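Local coordinates for ribosome maturation protein SDO1 homolog (Methanothermobacter thermautotrophicus, PDB 2WBM) that probably acts in ribosome maturation, as an archaeal homologue of the ribosome- and RNA-binding Shwachman-Bodian-Diamond syndrome protein, at residues Asp26-Ala30 and Asp72-Gly76; Glu40-Asp44 and Val63-Gln67; Ala48-Arg52 and Leu101-Ile106. One frame throughout, in Å; residues are numbered along the deposited sequence. Where two conformers were deposited one is given.

Contact 1 (Asp26-Ala30 and Asp72-Gly76)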
ATOM      1  N   ASP A  26       4.704   5.977  17.259  1.00 25.44           N
ATOM      2  CA  ASP A  26       4.295   5.998  15.867  1.00 21.79           C
ATOM      3  C   ASP A  26       3.099   6.918  15.632  1.00 17.30           C
ATOM      4  O   ASP A  26       2.862   7.309  14.488  1.00 18.30           O
ATOM      5  CB  ASP A  26       4.005   4.578  15.351  1.00 21.46           C
ATOM      6  CG  ASP A  26       5.249   3.863  14.814  1.00 25.56           C
ATOM      7  OD1 ASP A  26       5.072   2.804  14.176  1.00 30.09           O
ATOM      8  OD2 ASP A  26       6.393   4.334  15.015  1.00 24.75           O
ATOM      9  N   ALA A  27       2.377   7.293  16.695  1.00 13.75           N
ATOM     10  CA  ALA A  27       1.241   8.201  16.555  1.00  9.92           C
ATOM     11  C   ALA A  27       1.718   9.530  16.017  1.00 10.28           C
ATOM     12  O   ALA A  27       2.782  10.009  16.402  1.00 10.69           O
ATOM     13  CB  ALA A  27       0.504   8.419  17.876  1.00 10.41           C
ATOM     14  N   VAL A  28       0.908  10.114  15.141  1.00 10.33           N
ATOM     15  CA  VAL A  28       1.173  11.438  14.586  1.00  8.50           C
ATOM     16  C   VAL A  28       0.047  12.341  15.060  1.00 10.55           C
ATOM     17  O   VAL A  28      -0.923  11.874  15.678  1.00 11.14           O
ATOM     18  CB  VAL A  28       1.315  11.398  13.019  1.00  7.41           C
ATOM     19  CG1 VAL A  28       2.425  10.421  12.611  1.00  7.39           C
ATOM     20  CG2 VAL A  28      -0.022  10.994  12.352  1.00  8.68           C
ATOM     21  N   ILE A  29       0.185  13.631  14.815  1.00  9.42           N
ATOM     22  CA  ILE A  29      -0.814  14.580  15.238  1.00 12.99           C
ATOM     23  C   ILE A  29      -1.643  15.038  14.048  1.00 14.23           C
ATOM     24  O   ILE A  29      -1.082  15.367  12.996  1.00 13.41           O
ATOM     25  CB  ILE A  29      -0.108  15.776  15.903  1.00 15.28           C
ATOM     26  CG1 ILE A  29       0.456  15.331  17.262  1.00 15.72           C
ATOM     27  CG2 ILE A  29      -1.076  16.974  16.043  1.00 13.19           C
ATOM     28  CD1 ILE A  29       1.462  16.309  17.855  1.00 17.11           C
ATOM     29  N   ALA A  30      -2.963  15.016  14.192  1.00 11.67           N
ATOM     30  CA  ALA A  30      -3.837  15.712  13.247  1.00 12.79           C
ATOM     31  C   ALA A  30      -4.271  17.003  13.927  1.00 12.38           C
ATOM     32  O   ALA A  30      -4.720  16.988  15.082  1.00 15.32           O
ATOM     33  CB  ALA A  30      -5.055  14.842  12.866  1.00 13.85           C
ATOM     34  N   ASP A  72      -2.603  21.190  22.592  1.00 11.46           N
ATOM     35  CA  ASP A  72      -1.283  20.847  22.075  1.00 12.66           C
ATOM     36  C   ASP A  72      -0.973  19.420  22.495  1.00 14.69           C
ATOM     37  O   ASP A  72      -0.739  19.145  23.668  1.00 12.44           O
ATOM     38  CB  ASP A  72      -0.197  21.817  22.563  1.00 12.19           C
ATOM     39  CG  ASP A  72       1.160  21.537  21.918  1.00 20.89           C
ATOM     40  OD1 ASP A  72       1.633  20.386  22.000  1.00 14.71           O
ATOM     41  OD2 ASP A  72       1.750  22.461  21.321  1.00 21.20           O
ATOM     42  N   ALA A  73      -0.978  18.518  21.521  1.00 12.27           N
ATOM     43  CA  ALA A  73      -0.889  17.087  21.818  1.00 14.26           C
ATOM     44  C   ALA A  73       0.488  16.635  22.287  1.00 14.53           C
ATOM     45  O   ALA A  73       0.603  15.641  23.000  1.00 19.95           O
ATOM     46  CB  ALA A  73      -1.367  16.265  20.624  1.00 16.91           C
ATOM     47  N   ARG A  74       1.537  17.351  21.912  1.00 11.23           N
ATOM     48  CA  ARG A  74       2.839  16.964  22.418  0.50 10.61           C
ATOM     49  C   ARG A  74       3.065  17.506  23.830  1.00 10.88           C
ATOM     50  O   ARG A  74       3.748  16.871  24.622  1.00 10.56           O
ATOM     51  CB  ARG A  74       3.971  17.345  21.459  0.50 13.70           C
ATOM     52  CG  ARG A  74       3.981  16.526  20.158  0.50 15.66           C
ATOM     53  CD  ARG A  74       3.962  15.009  20.395  0.50 20.04           C
ATOM     54  NE  ARG A  74       3.883  14.256  19.141  0.50 22.74           N
ATOM     55  CZ  ARG A  74       3.650  12.947  19.048  0.50 21.93           C
ATOM     56  NH1 ARG A  74       3.463  12.217  20.135  0.50 15.68           N
ATOM     57  NH2 ARG A  74       3.602  12.367  17.856  0.50 18.34           N
ATOM     58  N   LYS A  75       2.479  18.653  24.144  1.00  9.77           N
ATOM     59  CA  LYS A  75       2.679  19.236  25.468  1.00 10.10           C
ATOM     60  C   LYS A  75       1.639  18.739  26.473  1.00  9.85           C
ATOM     61  O   LYS A  75       1.835  18.854  27.683  1.00 12.24           O
ATOM     62  CB  LYS A  75       2.744  20.765  25.378  1.00 11.62           C
ATOM     63  CG  LYS A  75       4.129  21.206  24.957  1.00 16.42           C
ATOM     64  CD  LYS A  75       4.192  22.593  24.370  1.00 17.76           C
ATOM     65  CE  LYS A  75       5.621  22.848  23.896  1.00 26.50           C
ATOM     66  NZ  LYS A  75       5.754  24.137  23.176  1.00 32.50           N
ATOM     67  N   GLY A  76       0.567  18.161  25.951  1.00 10.15           N
ATOM     68  CA  GLY A  76      -0.446  17.492  26.770  1.00 13.53           C
ATOM     69  C   GLY A  76      -1.523  18.396  27.336  1.00 15.50           C
ATOM     70  O   GLY A  76      -2.298  17.980  28.205  1.00 16.59           O
TER

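Contact 2 (Glu40-Asp44 and Val63-Gln67)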
ATOM      1  N   GLU A  40      -5.972  19.348  18.425  1.00 13.46           N
ATOM      2  CA  GLU A  40      -5.095  18.284  17.953  1.00 13.12           C
ATOM      3  C   GLU A  40      -5.530  16.958  18.531  1.00 12.72           C
ATOM      4  O   GLU A  40      -5.986  16.892  19.684  1.00 13.87           O
ATOM      5  CB  GLU A  40      -3.653  18.535  18.371  1.00 10.89           C
ATOM      6  CG  GLU A  40      -3.070  19.816  17.711  1.00 15.25           C
ATOM      7  CD  GLU A  40      -1.649  20.130  18.086  1.00 20.08           C
ATOM      8  OE1 GLU A  40      -1.028  19.402  18.905  1.00 13.86           O
ATOM      9  OE2 GLU A  40      -1.141  21.142  17.547  1.00 19.09           O
ATOM     10  N   VAL A  41      -5.350  15.909  17.736  1.00 13.71           N
ATOM     11  CA  VAL A  41      -5.564  14.539  18.212  1.00 12.69           C
ATOM     12  C   VAL A  41      -4.379  13.662  17.842  1.00 12.42           C
ATOM     13  O   VAL A  41      -3.660  13.960  16.889  1.00 15.10           O
ATOM     14  CB  VAL A  41      -6.890  13.925  17.647  1.00 13.89           C
ATOM     15  CG1 VAL A  41      -8.098  14.572  18.336  1.00 13.83           C
ATOM     16  CG2 VAL A  41      -6.977  14.059  16.089  1.00 15.30           C
ATOM     17  N   LEU A  42      -4.162  12.605  18.623  1.00 11.76           N
ATOM     18  CA  LEU A  42      -3.067  11.670  18.393  1.00 10.97           C
ATOM     19  C   LEU A  42      -3.651  10.479  17.666  1.00 13.52           C
ATOM     20  O   LEU A  42      -4.610   9.863  18.156  1.00 11.77           O
ATOM     21  CB  LEU A  42      -2.457  11.221  19.721  1.00 13.28           C
ATOM     22  CG  LEU A  42      -1.620  12.314  20.395  1.00 15.76           C
ATOM     23  CD1 LEU A  42      -1.299  11.944  21.853  1.00 18.67           C
ATOM     24  CD2 LEU A  42      -0.337  12.491  19.585  1.00 14.74           C
ATOM     25  N   VAL A  43      -3.096  10.177  16.497  1.00 11.27           N
ATOM     26  CA  VAL A  43      -3.697   9.193  15.594  1.00 11.85           C
ATOM     27  C   VAL A  43      -2.697   8.222  14.964  1.00  9.18           C
ATOM     28  O   VAL A  43      -1.515   8.527  14.785  1.00  9.68           O
ATOM     29  CB  VAL A  43      -4.536   9.876  14.440  1.00 10.98           C
ATOM     30  CG1 VAL A  43      -5.717  10.681  14.997  1.00 13.81           C
ATOM     31  CG2 VAL A  43      -3.647  10.754  13.538  1.00 14.16           C
ATOM     32  N   ASP A  44      -3.192   7.033  14.631  1.00  9.40           N
ATOM     33  CA  ASP A  44      -2.455   6.066  13.840  1.00  9.41           C
ATOM     34  C   ASP A  44      -2.305   6.663  12.431  1.00 10.73           C
ATOM     35  O   ASP A  44      -3.310   6.998  11.808  1.00 10.59           O
ATOM     36  CB  ASP A  44      -3.257   4.760  13.772  1.00  8.71           C
ATOM     37  CG  ASP A  44      -2.541   3.661  13.024  1.00 15.76           C
ATOM     38  OD1 ASP A  44      -2.230   3.845  11.828  1.00 14.15           O
ATOM     39  OD2 ASP A  44      -2.331   2.577  13.619  1.00 19.93           O
ATOM     40  N   VAL A  63      -8.822   4.909  14.681  1.00  9.83           N
ATOM     41  CA  VAL A  63      -7.820   5.907  14.290  1.00  9.19           C
ATOM     42  C   VAL A  63      -7.137   6.531  15.526  1.00 12.39           C
ATOM     43  O   VAL A  63      -5.921   6.734  15.534  1.00 10.02           O
ATOM     44  CB  VAL A  63      -8.444   7.012  13.402  1.00 10.82           C
ATOM     45  CG1 VAL A  63      -7.409   8.079  13.064  1.00 14.12           C
ATOM     46  CG2 VAL A  63      -9.006   6.424  12.118  1.00 10.11           C
ATOM     47  N   LEU A  64      -7.926   6.817  16.566  1.00 11.25           N
ATOM     48  CA  LEU A  64      -7.430   7.558  17.743  1.00 11.12           C
ATOM     49  C   LEU A  64      -6.549   6.728  18.659  1.00 10.96           C
ATOM     50  O   LEU A  64      -6.924   5.643  19.050  1.00 10.28           O
ATOM     51  CB  LEU A  64      -8.602   8.111  18.562  1.00 10.85           C
ATOM     52  CG  LEU A  64      -9.282   9.317  17.914  1.00 11.80           C
ATOM     53  CD1 LEU A  64     -10.681   9.477  18.477  1.00 12.24           C
ATOM     54  CD2 LEU A  64      -8.458  10.608  18.124  1.00 12.15           C
ATOM     55  N   ALA A  65      -5.391   7.275  19.029  1.00  9.98           N
ATOM     56  CA  ALA A  65      -4.531   6.654  20.045  1.00  8.62           C
ATOM     57  C   ALA A  65      -5.163   6.747  21.460  1.00  5.67           C
ATOM     58  O   ALA A  65      -5.051   5.817  22.270  1.00  7.91           O
ATOM     59  CB  ALA A  65      -3.170   7.331  20.044  1.00  8.70           C
ATOM     60  N   VAL A  66      -5.783   7.895  21.722  1.00 11.05           N
ATOM     61  CA  VAL A  66      -6.585   8.148  22.936  1.00 10.39           C
ATOM     62  C   VAL A  66      -7.762   9.013  22.505  1.00  8.68           C
ATOM     63  O   VAL A  66      -7.643   9.817  21.575  1.00 10.40           O
ATOM     64  CB  VAL A  66      -5.781   8.889  24.068  1.00 10.30           C
ATOM     65  CG1 VAL A  66      -4.721   7.975  24.673  1.00 11.63           C
ATOM     66  CG2 VAL A  66      -5.147  10.192  23.540  1.00  9.28           C
ATOM     67  N   GLN A  67      -8.904   8.857  23.169  1.00  7.83           N
ATOM     68  CA  GLN A  67     -10.083   9.648  22.796  1.00  9.74           C
ATOM     69  C   GLN A  67     -10.085  10.979  23.534  1.00 11.35           C
ATOM     70  O   GLN A  67     -10.927  11.212  24.397  1.00 10.75           O
ATOM     71  CB  GLN A  67     -11.375   8.863  23.071  1.00 10.21           C
ATOM     72  CG  GLN A  67     -11.448   7.549  22.315  1.00  8.64           C
ATOM     73  CD  GLN A  67     -12.774   6.827  22.522  1.00 10.02           C
ATOM     74  OE1 GLN A  67     -13.640   7.291  23.262  1.00 12.26           O
ATOM     75  NE2 GLN A  67     -12.921   5.666  21.893  1.00 11.14           N
TER
HETATM   76  O   HOH W   1      -6.016  12.150  20.697  1.00 12.22           O

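Contact 3 (Ala48-Arg52 and Leu101-Ile106)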
ATOM      1  N   ALA A  48      -5.298   6.938   9.850  1.00  8.04           N
ATOM      2  CA  ALA A  48      -5.681   8.328   9.580  1.00  8.21           C
ATOM      3  C   ALA A  48      -5.678   8.593   8.069  1.00  9.87           C
ATOM      4  O   ALA A  48      -6.602   9.223   7.543  1.00 11.05           O
ATOM      5  CB  ALA A  48      -4.754   9.324  10.320  1.00 10.13           C
ATOM      6  N   ALA A  49      -4.654   8.101   7.368  1.00  7.74           N
ATOM      7  CA  ALA A  49      -4.590   8.277   5.917  1.00  7.20           C
ATOM      8  C   ALA A  49      -5.763   7.582   5.222  1.00  8.94           C
ATOM      9  O   ALA A  49      -6.349   8.129   4.279  1.00  8.57           O
ATOM     10  CB  ALA A  49      -3.252   7.779   5.360  1.00  9.04           C
ATOM     11  N   GLU A  50      -6.100   6.379   5.689  1.00  8.62           N
ATOM     12  CA  GLU A  50      -7.220   5.609   5.135  1.00 10.16           C
ATOM     13  C   GLU A  50      -8.552   6.308   5.388  1.00 10.20           C
ATOM     14  O   GLU A  50      -9.416   6.341   4.499  1.00 10.97           O
ATOM     15  CB  GLU A  50      -7.277   4.186   5.719  1.00 11.03           C
ATOM     16  CG  GLU A  50      -6.244   3.205   5.176  1.00 12.72           C
ATOM     17  CD  GLU A  50      -6.337   2.984   3.668  1.00 21.61           C
ATOM     18  OE1 GLU A  50      -7.454   3.030   3.094  1.00 22.39           O
ATOM     19  OE2 GLU A  50      -5.277   2.739   3.054  1.00 25.65           O
ATOM     20  N   PHE A  51      -8.708   6.843   6.600  1.00 10.95           N
ATOM     21  CA  PHE A  51      -9.921   7.557   7.013  1.00 12.97           C
ATOM     22  C   PHE A  51     -10.204   8.749   6.107  1.00 13.57           C
ATOM     23  O   PHE A  51     -11.364   9.026   5.792  1.00 14.37           O
ATOM     24  CB  PHE A  51      -9.805   8.024   8.463  1.00 13.46           C
ATOM     25  CG  PHE A  51     -11.091   8.568   9.037  1.00 13.32           C
ATOM     26  CD1 PHE A  51     -12.025   7.710   9.613  1.00 14.03           C
ATOM     27  CD2 PHE A  51     -11.365   9.935   8.999  1.00 13.72           C
ATOM     28  CE1 PHE A  51     -13.217   8.208  10.153  1.00 16.96           C
ATOM     29  CE2 PHE A  51     -12.552  10.443   9.541  1.00 13.88           C
ATOM     30  CZ  PHE A  51     -13.475   9.576  10.121  1.00 13.39           C
ATOM     31  N   ARG A  52      -9.138   9.434   5.686  1.00 12.40           N
ATOM     32  CA  ARG A  52      -9.241  10.570   4.773  1.00 15.09           C
ATOM     33  C   ARG A  52      -9.707  10.215   3.359  1.00 16.80           C
ATOM     34  O   ARG A  52     -10.181  11.086   2.631  1.00 19.49           O
ATOM     35  CB  ARG A  52      -7.907  11.302   4.693  1.00 13.80           C
ATOM     36  CG  ARG A  52      -7.552  12.077   5.916  1.00 21.38           C
ATOM     37  CD  ARG A  52      -6.237  12.769   5.655  1.00 29.35           C
ATOM     38  NE  ARG A  52      -6.083  13.931   6.503  1.00 28.94           N
ATOM     39  CZ  ARG A  52      -5.209  14.902   6.295  1.00 22.90           C
ATOM     40  NH1 ARG A  52      -4.383  14.862   5.256  1.00 18.33           N
ATOM     41  NH2 ARG A  52      -5.165  15.916   7.136  1.00 25.63           N
ATOM     42  N   LEU A 101      -9.609  15.332  11.260  1.00 13.39           N
ATOM     43  CA  LEU A 101      -9.005  14.473  10.227  1.00 14.24           C
ATOM     44  C   LEU A 101      -9.301  14.916   8.795  1.00 15.03           C
ATOM     45  O   LEU A 101      -8.424  14.883   7.904  1.00 15.21           O
ATOM     46  CB  LEU A 101      -9.431  13.013  10.428  1.00 14.65           C
ATOM     47  CG  LEU A 101      -8.801  12.308  11.637  1.00 14.49           C
ATOM     48  CD1 LEU A 101      -9.501  10.989  11.893  1.00 16.01           C
ATOM     49  CD2 LEU A 101      -7.291  12.093  11.422  1.00 19.29           C
ATOM     50  N   ARG A 102     -10.543  15.328   8.553  1.00 12.58           N
ATOM     51  CA  ARG A 102     -10.949  15.640   7.204  1.00 13.61           C
ATOM     52  C   ARG A 102     -10.594  17.054   6.765  1.00 13.36           C
ATOM     53  O   ARG A 102     -10.376  17.276   5.588  1.00 12.29           O
ATOM     54  CB  ARG A 102     -12.441  15.362   7.014  1.00 13.79           C
ATOM     55  CG  ARG A 102     -12.742  13.871   6.987  1.00 16.64           C
ATOM     56  CD  ARG A 102     -14.215  13.609   7.215  1.00 20.81           C
ATOM     57  NE  ARG A 102     -14.547  12.192   7.066  1.00 23.20           N
ATOM     58  CZ  ARG A 102     -15.559  11.594   7.689  1.00 18.04           C
ATOM     59  NH1 ARG A 102     -16.331  12.284   8.514  1.00 13.56           N
ATOM     60  NH2 ARG A 102     -15.794  10.307   7.491  1.00 14.92           N
ATOM     61  N   ARG A 103     -10.520  17.990   7.710  1.00 11.98           N
ATOM     62  CA  ARG A 103     -10.310  19.404   7.378  1.00 10.88           C
ATOM     63  C   ARG A 103      -8.931  19.924   7.777  1.00 10.53           C
ATOM     64  O   ARG A 103      -8.528  21.008   7.336  1.00 12.23           O
ATOM     65  CB  ARG A 103     -11.370  20.284   8.059  1.00 12.69           C
ATOM     66  CG  ARG A 103     -12.823  20.050   7.608  1.00 11.08           C
ATOM     67  CD  ARG A 103     -13.052  20.500   6.198  1.00 23.21           C
ATOM     68  NE  ARG A 103     -14.471  20.526   5.859  1.00 31.93           N
ATOM     69  CZ  ARG A 103     -15.156  21.624   5.544  1.00 36.11           C
ATOM     70  NH1 ARG A 103     -14.557  22.811   5.511  1.00 37.49           N
ATOM     71  NH2 ARG A 103     -16.446  21.533   5.244  1.00 39.17           N
ATOM     72  N   GLY A 104      -8.228  19.155   8.599  1.00 10.06           N
ATOM     73  CA  GLY A 104      -6.974  19.601   9.212  1.00 11.80           C
ATOM     74  C   GLY A 104      -5.723  19.114   8.512  1.00 12.76           C
ATOM     75  O   GLY A 104      -5.770  18.666   7.352  1.00 12.36           O
ATOM     76  N   THR A 105      -4.599  19.245   9.214  1.00 10.81           N
ATOM     77  CA  THR A 105      -3.280  18.895   8.674  1.00 11.94           C
ATOM     78  C   THR A 105      -2.700  17.759   9.505  1.00 12.86           C
ATOM     79  O   THR A 105      -3.241  17.421  10.553  1.00 14.23           O
ATOM     80  CB  THR A 105      -2.314  20.091   8.747  1.00 10.99           C
ATOM     81  OG1 THR A 105      -2.232  20.562  10.107  1.00 11.60           O
ATOM     82  CG2 THR A 105      -2.780  21.220   7.824  1.00 14.28           C
ATOM     83  N   ILE A 106      -1.601  17.183   9.022  1.00 10.91           N
ATOM     84  CA  ILE A 106      -0.885  16.138   9.748  1.00 11.82           C
ATOM     85  C   ILE A 106       0.486  16.687  10.127  1.00 10.05           C
ATOM     86  O   ILE A 106       1.187  17.263   9.292  1.00  8.88           O
ATOM     87  CB  ILE A 106      -0.700  14.869   8.876  1.00 14.19           C
ATOM     88  CG1 ILE A 106      -2.060  14.247   8.520  1.00 12.80           C
ATOM     89  CG2 ILE A 106       0.222  13.859   9.573  1.00 13.16           C
ATOM     90  CD1 ILE A 106      -2.845  13.678   9.692  1.00 17.07           C
TER
HETATM   91  O   HOH W   2     -13.843   8.364   6.600  1.00 17.29           O
HETATM   92  O   HOH W   3     -13.138  11.106   4.927  1.00 24.49           O
HETATM   93  O   HOH W   4      -5.842  16.172   9.830  1.00 21.30           O

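Contact 1 (Asp26-Ala30 and Asp72-Gly76)
An Asx motif turns the chain at Asp72-Gly76 and offers Ala73 and Arg74 to Ile29 and Ala27, at the start of strand 28-34. Within the turn, Asp72 OD1 accepts a hydrogen bond from Lys75 N at 2.9 Å and a weak one from Arg74 N. Gly76 N closes the turn on Asp72 O at 2.8 Å, and the positive phi of Gly76 lets the chain leave it. Held in this way, the methyl of Ala73 faces the strand and packs on the longer branch of Ile29, with Ala73 CB 3.9 Å from Ile29 CG1. The end of the same branch carries on to the arginine: Ile29 CD1 lies 3.4 Å from Arg74 CG and touches CD and NE as well. The two side chains cross obliquely, the isoleucine lying against the aliphatic stem of the arginine and the base of its guanidinium. Arg74 bends at chi2 (-53°) and is extended beyond it, which brings the charged end clear of the turn and past Ile29 to Ala27 O. There NH2 donates to Ala27 O at 2.9 Å with an N-H...O angle of 139°. The oxygen sits at the guanidinium edge, close to its plane, whereas NH2 stands above the carbonyl plane. Because Arg74 was modelled in two conformers, this bond may be made only part of the time. Ala27 O also accepts from Gln112 NE2 of helix 110-131, and the side chain of Arg74 touches that glutamine. Glu40 OE1 of strand 37-43 accepts a hydrogen bond from Ala73 N, tying the turn to the next strand. Strand 28-34 itself runs between strands 37-43 and 105-107, and Ile29 packs on the turn and also on the side chains of Glu40 and Leu42 in the neighbouring strand.

Contact 2 (Glu40-Asp44 and Val63-Gln67)
Leu64 lays its CD2 methyl over Val41, reaching Val41 CB at 3.7 Å, and the same methyl extends to Val43 CG1. Leu64 leaves its backbone pointing away from strand 37-43, and its branched end returns. Val43 and Val63 lie side by side and point the same way, their CG1 methyls 3.7 Å apart. A chi1 of 177° sets Val63 CG1 anti to the backbone N, and this branch is the one that meets Val43. Beside the bridge, Leu42 CB and Ala65 CB meet at 4.0 Å.

The backbones form a single antiparallel bridge, with Val43 and Leu64 as the non-hydrogen-bonded pair. Asp44 N donates to Val63 O at 2.9 Å, and Ala65 N to Leu42 O at 2.8 Å; both bonds are nearly straight, at 168°. Val63 O also receives a CA-H...O contact from Val43. The segments then diverge, and a water fills in: it accepts from Leu42 N and donates to Val66 O.

Asp44, just past the strand, is the N-cap of helix 45-52, its OD1 accepting from Leu47 N while OD2 pairs with His20. The chemistry is thus divided: two backbone bonds and one water serve Leu42 N, Leu42 O and Asp44 N, while Val41, Val63 and Leu64 pack on helix 93-103 at Thr97, Leu101 and Leu94.

Contact 3 (Ala48-Arg52 and Leu101-Ile106)
The Arg102 guanidinium has Phe51 over one face, CE2 standing 3.5 Å above its plane and offset toward the rim, and water 3 at its edge. Ring and guanidinium are 23° from parallel. Water 2 lies over the centre of one ring face, 3.4 Å above the plane. Both waters donate to Phe51 O and accept from Arg102, one from NH2, the other from NE, bridging the arginine to the backbone of the same phenylalanine.

The Arg52 guanidinium has Ile106 CG1 over one face, 3.7 Å above its plane and offset toward the rim, and Thr105 N in plane at its edge. Its NE donates to Leu101 O at 2.9 Å (141°), in the carbonyl plane though tilted from the guanidinium plane, and NH2 donates to water 4, which can in turn donate to Thr105 O.

Phe51 CD2 meets Leu101 CD1 at 3.6 Å, the side chains nearly perpendicular; chi1 of -171° swings the ring over to Leu101. Ala48 CB touches Leu101 CD2 at 3.9 Å. Helix 45-52 thus meets the end of helix 93-103 and the start of strand 105-107, with helix 60-63 packing on Phe51 and Leu101 and strand 28-34 on Leu101 and Ile106.

All three contacts belong to the N-terminal domain and meet at its three-stranded sheet. Contacts 1 and 2 share the neighbouring strands 28-34 and 37-43, joined by Val28 O and Val43 N, and are largely buried. Contact 3 is partly buried: its alanine, leucine and phenylalanine reach the core, where Val63 CG1 of contact 2 packs on Leu101 CD1, while its arginines, nearer the surface, combine a direct carbonyl bond, a face contact with Phe51 and water bridges. Contact 2 relies on backbone bonds and aliphatic packing; contact 1 combines such packing with one arginine-to-carbonyl bond. Ala30 CB, on the central strand 28-34, packs on Leu101 CD2 and so joins contacts 1 and 3.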